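Local structure of putative 4-hydroxybenzoyl-CoA thioesterase (Geobacillus stearothermophilus, 2OIW) at residues E79-T84 with K126-V131; H36-L41 with L86-E91. The protein probably hydrolyses acyl-CoA thioesters as a hotdog-fold enzyme resembling 4-hydroxybenzoyl-CoA thioesterases. All coordinates share one frame; numbering follows the deposited sequence.

Overall arrangement
Interactions 1 and 2 lie with their centres about 9 Å apart and share the neighbouring strands 72-81 and 85-94. Their segments alternate along the chain: 36-41, 79-84, 86-91, 126-131. The two strands follow each other in sequence, and each supplies one segment; the backbone pair Glu-79 N to Thr-87 O, 2.7 Å, links them. The helices meet too, Lys-126 packing on Leu-41. Interaction 2 is the inner contact, about 5 Å from the chain centre, where helix 36-42 lies on the sheet. Interaction 1, about 13 Å out, sets the last helix, 121-128, against the end of strand 72-81. Both helices thus pack on one pair of strands, consistent with a continuous apolar layer in a hotdog fold.

Interaction 1: residues E79-T84 with K126-V131; sequences ERIGNT and KLREHV
One methyl group makes all the close contacts from the strand side: CD1 of Ile-81 presses on the last turn of helix 121-128. It lies 3.8 Å from CB of Leu-127 and 3.7 Å from the backbone N of Arg-128, so it meets the helix at the root of the side chains. The torsions explain this reach. CG1 is anti to the carbonyl carbon (chi1 -51°) and CD1 continues the chain in an extended form (chi2 168°), which carries the methyl outward from the strand. Leu-127 crosses the isoleucine at an oblique angle, and its side chain also touches Leu-86 and Ile-119. Besides that N, Arg-128 offers its CG, 3.9 Å from CD1 of Ile-81; from there its chain runs extended to NE and takes the guanidinium well beyond the isoleucine, on the exposed side. CG2 of Val-131 adds a looser flank, 4.4 Å from the same methyl.

The chain leaves the helix here, with His-130 N bonded to Leu-127 O at 2.8 Å, and the backbone of His-130 pairs with Ile-78. The strand is irregular as well: Glu-79 and Arg-80 both face Thr-87 in a classic beta bulge. Arg-124 binds the carbonyl oxygens of Gly-82 and Asn-83, and Gln-133 that of Glu-79.

No hydrogen bond or salt bridge joins the two segments. The contact itself therefore rests on apolar burial and shape, while the directional bonds that could set the helix against the strand come from residues on its margins.

Interaction 2: residues H36-L41 with L86-E91; sequences HEIFKL and LTIYEE
Ile-38 projects from helix 36-42 onto the sheet and meets two residues of strand 85-94, each with a different branch. Its CD1 reaches tip to tip toward Ile-88, 4.0 Å from CD1 of that residue, while the side chains of Ile-38 and Leu-86 run past each other in opposite directions, Ile-38 CG2 lying 4.1 Å from Leu-86 CD1. Both isoleucines have CG1 anti to the carbonyl carbon and an extended second torsion (chi2 166° in Ile-38, 165° in Ile-88), so each methyl stands at the far end of its side chain and bridges backbones whose CA atoms, in Ile-38 and Ile-88, are 9.7 Å apart.

All three residues are buried, and Ile-78 of the adjoining strand also touches Ile-38 and Leu-86. The solvent side of the helix carries Lys-40, exposed, its NZ bonded to Pro-44 O. Another face, with His-36 and the buried Phe-39, is covered by Tyr-68 of the second subunit. Behind the strand, facing away from the helix, Tyr-89 OH donates to the anti lone pair of Glu-91 OE2 at 2.7 Å, and Trp-132 meets the tyrosine ring edge-to-face.

A sheet wrapped round a central helical segment, here helices 27-34 and 36-42, is the hotdog fold; Ile-38 sits where the second of these meets the inside of the sheet, consistent with the thioesterase family of the protein.

Interaction 1: residues E79-T84 with K126-V131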
# COMPACT_ATOMS: atom_id res chain seq x y z
N GLU A 79 14.69 0.18 -22.64
CA GLU A 79 14.35 0.65 -23.99
C GLU A 79 15.33 1.72 -24.53
O GLU A 79 15.58 1.79 -25.73
CB GLU A 79 12.92 1.18 -24.07
CG GLU A 79 12.49 1.47 -25.50
CD GLU A 79 11.13 2.13 -25.62
OE1 GLU A 79 10.80 3.02 -24.79
OE2 GLU A 79 10.39 1.78 -26.58
N ARG A 80 15.84 2.56 -23.64
CA ARG A 80 16.85 3.54 -24.03
C ARG A 80 17.80 3.78 -22.87
O ARG A 80 17.38 3.93 -21.74
CB ARG A 80 16.17 4.84 -24.47
CG ARG A 80 17.10 5.84 -25.14
CD ARG A 80 16.40 7.18 -25.17
NE ARG A 80 16.86 7.99 -26.29
CZ ARG A 80 17.88 8.84 -26.22
NH1 ARG A 80 18.53 8.99 -25.08
NH2 ARG A 80 18.23 9.53 -27.29
N ILE A 81 19.09 3.78 -23.16
CA ILE A 81 20.09 4.25 -22.20
C ILE A 81 20.46 5.67 -22.60
O ILE A 81 21.05 5.87 -23.65
CB ILE A 81 21.37 3.36 -22.18
CG1 ILE A 81 20.99 1.88 -22.02
CG2 ILE A 81 22.32 3.81 -21.06
CD1 ILE A 81 22.12 0.84 -22.27
N GLY A 82 20.05 6.65 -21.80
CA GLY A 82 20.34 8.03 -22.14
C GLY A 82 21.67 8.46 -21.54
O GLY A 82 22.51 7.63 -21.21
N ASN A 83 21.88 9.76 -21.37
CA ASN A 83 23.11 10.24 -20.77
C ASN A 83 23.08 10.07 -19.26
O ASN A 83 23.92 9.39 -18.71
CB ASN A 83 23.38 11.70 -21.16
CG ASN A 83 24.75 12.17 -20.73
OD1 ASN A 83 25.73 11.44 -20.82
ND2 ASN A 83 24.83 13.42 -20.29
N THR A 84 22.09 10.68 -18.61
CA THR A 84 21.94 10.63 -17.15
C THR A 84 20.66 9.88 -16.79
O THR A 84 20.32 9.76 -15.60
CB THR A 84 21.82 12.04 -16.55
OG1 THR A 84 20.57 12.61 -16.95
CG2 THR A 84 22.96 12.93 -16.99
N LYS A 126 26.81 -3.08 -18.56
CA LYS A 126 25.87 -4.00 -17.90
C LYS A 126 24.42 -3.84 -18.40
O LYS A 126 23.73 -4.83 -18.68
CB LYS A 126 25.93 -3.81 -16.38
CG LYS A 126 27.34 -4.02 -15.82
CD LYS A 126 27.36 -4.26 -14.33
CE LYS A 126 28.50 -5.21 -13.99
NZ LYS A 126 28.36 -6.53 -14.71
N LEU A 127 24.00 -2.58 -18.54
CA LEU A 127 22.67 -2.25 -19.04
C LEU A 127 22.44 -2.66 -20.50
O LEU A 127 21.36 -3.13 -20.84
CB LEU A 127 22.41 -0.75 -18.88
CG LEU A 127 22.32 -0.16 -17.47
CD1 LEU A 127 22.44 1.37 -17.50
CD2 LEU A 127 21.04 -0.61 -16.77
N ARG A 128 23.47 -2.50 -21.34
CA ARG A 128 23.38 -2.83 -22.78
C ARG A 128 22.98 -4.29 -23.01
O ARG A 128 22.42 -4.65 -24.05
CB ARG A 128 24.72 -2.57 -23.51
CG ARG A 128 25.01 -1.13 -23.95
CD ARG A 128 26.51 -0.98 -24.34
NE ARG A 128 26.97 0.40 -24.13
CZ ARG A 128 28.24 0.77 -23.96
NH1 ARG A 128 29.23 -0.12 -23.98
NH2 ARG A 128 28.51 2.06 -23.78
N GLU A 129 23.29 -5.14 -22.04
CA GLU A 129 23.00 -6.55 -22.17
C GLU A 129 21.64 -6.89 -21.57
O GLU A 129 21.31 -8.06 -21.42
CB GLU A 129 24.14 -7.41 -21.59
CG GLU A 129 25.00 -8.19 -22.64
CD GLU A 129 25.46 -7.36 -23.85
OE1 GLU A 129 26.07 -6.28 -23.67
OE2 GLU A 129 25.21 -7.81 -25.00
N HIS A 130 20.85 -5.87 -21.23
CA HIS A 130 19.45 -6.07 -20.86
C HIS A 130 18.51 -5.16 -21.68
O HIS A 130 17.48 -4.73 -21.20
CB HIS A 130 19.22 -5.89 -19.36
CG HIS A 130 20.06 -6.81 -18.51
ND1 HIS A 130 19.84 -8.16 -18.45
CD2 HIS A 130 21.10 -6.55 -17.69
CE1 HIS A 130 20.72 -8.71 -17.63
NE2 HIS A 130 21.50 -7.76 -17.16
N VAL A 131 18.89 -4.89 -22.93
CA VAL A 131 18.08 -4.02 -23.78
C VAL A 131 16.87 -4.79 -24.34
O VAL A 131 16.99 -5.94 -24.79
CB VAL A 131 18.93 -3.38 -24.91
CG1 VAL A 131 18.07 -2.63 -25.90
CG2 VAL A 131 19.95 -2.44 -24.29

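Interaction 2: residues H36-L41 with L86-E91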
# COMPACT_ATOMS: atom_id res chain seq x y z
N HIS A 36 14.27 -4.03 -9.50
CA HIS A 36 15.25 -4.40 -8.46
C HIS A 36 16.70 -4.57 -8.95
O HIS A 36 17.63 -3.96 -8.41
CB HIS A 36 14.79 -5.70 -7.79
CG HIS A 36 15.56 -6.05 -6.56
ND1 HIS A 36 15.34 -5.43 -5.34
CD2 HIS A 36 16.55 -6.95 -6.34
CE1 HIS A 36 16.15 -5.94 -4.44
NE2 HIS A 36 16.91 -6.86 -5.02
N GLU A 37 16.89 -5.43 -9.96
CA GLU A 37 18.23 -5.66 -10.53
C GLU A 37 18.86 -4.39 -11.14
O GLU A 37 20.06 -4.21 -11.13
CB GLU A 37 18.19 -6.77 -11.56
CG GLU A 37 17.83 -8.15 -10.99
CD GLU A 37 18.70 -8.57 -9.81
OE1 GLU A 37 19.92 -8.26 -9.78
OE2 GLU A 37 18.16 -9.25 -8.91
N ILE A 38 18.02 -3.51 -11.67
CA ILE A 38 18.48 -2.25 -12.18
C ILE A 38 18.95 -1.38 -11.04
O ILE A 38 20.05 -0.85 -11.11
CB ILE A 38 17.41 -1.53 -13.05
CG1 ILE A 38 17.21 -2.31 -14.36
CG2 ILE A 38 17.84 -0.08 -13.37
CD1 ILE A 38 15.94 -1.92 -15.18
N PHE A 39 18.13 -1.20 -10.01
CA PHE A 39 18.54 -0.46 -8.80
C PHE A 39 19.88 -1.01 -8.27
O PHE A 39 20.76 -0.25 -7.86
CB PHE A 39 17.46 -0.52 -7.71
CG PHE A 39 16.15 0.12 -8.11
CD1 PHE A 39 16.08 1.06 -9.14
CD2 PHE A 39 14.98 -0.19 -7.43
CE1 PHE A 39 14.87 1.65 -9.49
CE2 PHE A 39 13.77 0.39 -7.78
CZ PHE A 39 13.72 1.30 -8.82
N LYS A 40 20.03 -2.33 -8.31
CA LYS A 40 21.20 -2.97 -7.74
C LYS A 40 22.48 -2.61 -8.52
O LYS A 40 23.57 -2.57 -7.93
CB LYS A 40 21.01 -4.49 -7.64
CG LYS A 40 21.86 -5.14 -6.58
CD LYS A 40 21.74 -6.67 -6.61
CE LYS A 40 22.60 -7.32 -5.53
NZ LYS A 40 24.04 -6.83 -5.54
N LEU A 41 22.35 -2.30 -9.81
CA LEU A 41 23.52 -1.89 -10.61
C LEU A 41 24.08 -0.51 -10.22
O LEU A 41 25.31 -0.29 -10.24
CB LEU A 41 23.21 -1.93 -12.10
CG LEU A 41 22.94 -3.33 -12.67
CD1 LEU A 41 22.37 -3.23 -14.06
CD2 LEU A 41 24.21 -4.20 -12.69
N LEU A 86 17.56 6.65 -17.99
CA LEU A 86 17.28 5.45 -18.74
C LEU A 86 15.78 5.27 -18.81
O LEU A 86 15.06 5.71 -17.92
CB LEU A 86 18.03 4.23 -18.16
CG LEU A 86 17.52 3.37 -17.00
CD1 LEU A 86 18.68 2.54 -16.42
CD2 LEU A 86 16.92 4.21 -15.91
N THR A 87 15.32 4.72 -19.91
CA THR A 87 13.90 4.53 -20.15
C THR A 87 13.72 3.02 -20.15
O THR A 87 14.32 2.29 -20.98
CB THR A 87 13.49 5.13 -21.48
OG1 THR A 87 13.85 6.52 -21.49
CG2 THR A 87 12.00 4.97 -21.72
N ILE A 88 12.89 2.59 -19.21
CA ILE A 88 12.59 1.20 -19.01
C ILE A 88 11.31 0.82 -19.76
O ILE A 88 10.32 1.56 -19.73
CB ILE A 88 12.39 0.96 -17.51
CG1 ILE A 88 13.72 1.13 -16.75
CG2 ILE A 88 11.71 -0.36 -17.24
CD1 ILE A 88 13.51 1.27 -15.25
N TYR A 89 11.33 -0.33 -20.43
CA TYR A 89 10.12 -0.93 -20.93
C TYR A 89 9.78 -2.15 -20.06
O TYR A 89 10.68 -2.90 -19.70
CB TYR A 89 10.23 -1.31 -22.42
CG TYR A 89 8.95 -1.93 -22.92
CD1 TYR A 89 7.82 -1.14 -23.13
CD2 TYR A 89 8.85 -3.30 -23.11
CE1 TYR A 89 6.63 -1.71 -23.55
CE2 TYR A 89 7.68 -3.87 -23.51
CZ TYR A 89 6.57 -3.08 -23.74
OH TYR A 89 5.40 -3.67 -24.14
N GLU A 90 8.52 -2.34 -19.72
CA GLU A 90 8.15 -3.39 -18.76
C GLU A 90 6.76 -3.94 -19.04
O GLU A 90 5.87 -3.22 -19.55
CB GLU A 90 8.28 -2.88 -17.31
CG GLU A 90 7.65 -1.48 -17.12
CD GLU A 90 8.34 -0.60 -16.07
OE1 GLU A 90 9.17 -1.11 -15.27
OE2 GLU A 90 8.01 0.63 -16.05
N GLU A 91 6.55 -5.22 -18.71
CA GLU A 91 5.27 -5.87 -18.93
C GLU A 91 4.94 -6.77 -17.75
O GLU A 91 5.84 -7.31 -17.12
CB GLU A 91 5.31 -6.73 -20.20
CG GLU A 91 5.34 -5.97 -21.49
CD GLU A 91 5.28 -6.86 -22.70
OE1 GLU A 91 5.29 -8.11 -22.53
OE2 GLU A 91 5.24 -6.32 -23.83